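Local atomic coordinates of N-acetyltransferase (Staphylococcus aureus subsp. aureus, PDB entry 4LUA), a protein that probably transfers an acetyl group from acetyl-CoA to an amine substrate that is not known, as a member of the GNAT family. Residues S121-N126 with T153-H158. Numbering follows the deposited sequence.
Sequences SIVSNN and TYFDEH
Ile122 and His158 face each other as an antiparallel hydrogen-bonded pair. Ile122 N donates to His158 O at 2.8 Å, and His158 N returns a bond to Ile122 O, both in the carbonyl plane. Val123 and Glu157 form the next, non-hydrogen-bonded pair. Beyond it, Ser124 N reaches Asp156 O at 2.9 Å, with the donor tilted 35° from the carbonyl plane. There strand 117-123 ends, and a type I turn from Val123 to Asn126 follows.

Val123 CG1, anti to its own N (chi1 166°), meets Phe155 CD2 at 3.5 Å, obliquely to the ring. The His158 ring lies beside the turn, its CE1 edge 3.4 Å from Ser124 O. In the ring plane, a water 2.8 Å from His158 ND1 joins it to Val123 O. Two waters link Ser121 OG to the Glu157 carboxylate, one at each oxygen. A fourth water lies 2.8 Å from Asp156 OD2, to which it donates, and bridges to Ser124 OG, while Asp156 OD1 accepts from Asn146 N on strand 139-150.

Ile122 packs on Ala129 and Tyr133 of helix 127-135. Asn126 is the N-cap of that helix, its OD1 accepting from Ala129 N. This strand, turn and capped helix belong to the C-terminal half of the GNAT fold, where strand 153-163 lies between strands 117-123 and 139-150 in an antiparallel sheet.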
# COMPACT_ATOMS: atom_id res chain seq x y z
N SER A 121 -6.52 4.87 -1.05
CA SER A 121 -7.92 4.70 -0.65
C SER A 121 -7.94 4.03 0.73
O SER A 121 -7.09 3.18 1.03
CB SER A 121 -8.73 3.83 -1.67
OG SER A 121 -8.00 2.59 -1.83
N ILE A 122 -8.90 4.46 1.56
CA ILE A 122 -8.91 3.97 2.98
C ILE A 122 -10.35 3.65 3.31
O ILE A 122 -11.28 4.48 3.12
CB ILE A 122 -8.37 5.07 3.94
CG1 ILE A 122 -6.97 5.51 3.51
CG2 ILE A 122 -8.33 4.53 5.41
CD1 ILE A 122 -6.40 6.65 4.41
N VAL A 123 -10.62 2.46 3.86
CA VAL A 123 -11.98 2.18 4.25
C VAL A 123 -12.49 3.21 5.25
O VAL A 123 -11.75 3.71 6.12
CB VAL A 123 -12.07 0.76 4.85
CG1 VAL A 123 -13.38 0.54 5.58
CG2 VAL A 123 -11.86 -0.28 3.69
N SER A 124 -13.75 3.56 5.11
CA SER A 124 -14.20 4.81 5.73
C SER A 124 -14.14 4.96 7.23
O SER A 124 -14.07 6.10 7.69
CB SER A 124 -15.56 5.20 5.19
OG SER A 124 -16.51 4.29 5.67
N ASN A 125 -14.17 3.86 7.99
CA ASN A 125 -14.08 4.06 9.44
C ASN A 125 -12.68 3.75 9.94
O ASN A 125 -12.46 3.79 11.17
CB ASN A 125 -15.11 3.18 10.13
CG ASN A 125 -14.89 1.70 9.80
OD1 ASN A 125 -14.27 1.33 8.78
ND2 ASN A 125 -15.43 0.82 10.67
N ASN A 126 -11.72 3.54 9.04
CA ASN A 126 -10.33 3.30 9.46
C ASN A 126 -9.62 4.65 9.71
O ASN A 126 -8.77 5.11 8.93
CB ASN A 126 -9.57 2.43 8.44
CG ASN A 126 -8.25 1.95 8.96
OD1 ASN A 126 -7.67 2.53 9.93
ND2 ASN A 126 -7.72 0.92 8.29
N THR A 153 -18.48 -8.39 0.63
CA THR A 153 -18.80 -7.30 1.54
C THR A 153 -18.26 -5.98 0.96
O THR A 153 -17.01 -5.82 0.80
CB THR A 153 -18.13 -7.54 2.94
OG1 THR A 153 -18.59 -8.80 3.51
CG2 THR A 153 -18.45 -6.36 3.91
N TYR A 154 -19.16 -5.05 0.63
CA TYR A 154 -18.74 -3.73 0.15
C TYR A 154 -18.31 -2.81 1.28
O TYR A 154 -18.90 -2.84 2.39
CB TYR A 154 -19.90 -3.01 -0.55
CG TYR A 154 -20.21 -3.50 -1.94
CD1 TYR A 154 -21.30 -4.34 -2.17
CD2 TYR A 154 -19.43 -3.11 -3.02
CE1 TYR A 154 -21.59 -4.79 -3.43
CE2 TYR A 154 -19.73 -3.56 -4.30
CZ TYR A 154 -20.80 -4.41 -4.49
OH TYR A 154 -21.09 -4.86 -5.76
N PHE A 155 -17.35 -1.94 0.95
CA PHE A 155 -16.97 -0.85 1.86
C PHE A 155 -16.94 0.48 1.15
O PHE A 155 -16.53 0.58 -0.03
CB PHE A 155 -15.58 -1.11 2.48
CG PHE A 155 -15.56 -2.27 3.46
CD1 PHE A 155 -15.43 -3.56 3.02
CD2 PHE A 155 -15.69 -2.04 4.82
CE1 PHE A 155 -15.43 -4.64 3.93
CE2 PHE A 155 -15.67 -3.10 5.72
CZ PHE A 155 -15.53 -4.40 5.27
N ASP A 156 -17.37 1.51 1.89
CA ASP A 156 -17.13 2.88 1.43
C ASP A 156 -15.67 3.27 1.73
O ASP A 156 -15.06 2.76 2.67
CB ASP A 156 -18.02 3.84 2.23
CG ASP A 156 -19.47 3.54 2.13
OD1 ASP A 156 -19.91 2.89 1.14
OD2 ASP A 156 -20.22 3.95 3.09
N GLU A 157 -15.09 4.14 0.91
CA GLU A 157 -13.71 4.56 1.13
C GLU A 157 -13.54 6.05 1.03
O GLU A 157 -14.21 6.72 0.19
CB GLU A 157 -12.79 3.93 0.10
CG GLU A 157 -12.68 2.42 0.29
CD GLU A 157 -11.66 1.84 -0.58
OE1 GLU A 157 -11.78 1.91 -1.84
OE2 GLU A 157 -10.69 1.29 -0.01
N HIS A 158 -12.59 6.56 1.81
CA HIS A 158 -12.05 7.91 1.58
C HIS A 158 -10.92 7.79 0.57
O HIS A 158 -10.14 6.82 0.56
CB HIS A 158 -11.51 8.57 2.85
CG HIS A 158 -12.59 8.94 3.80
ND1 HIS A 158 -12.77 8.28 5.01
CD2 HIS A 158 -13.60 9.83 3.70
CE1 HIS A 158 -13.83 8.79 5.62
NE2 HIS A 158 -14.39 9.70 4.83
O HOH W 1 -9.93 1.06 -3.27
O HOH W 2 -8.16 -0.21 -0.29
O HOH W 3 -11.00 6.54 6.28
O HOH W 4 -19.30 4.90 5.51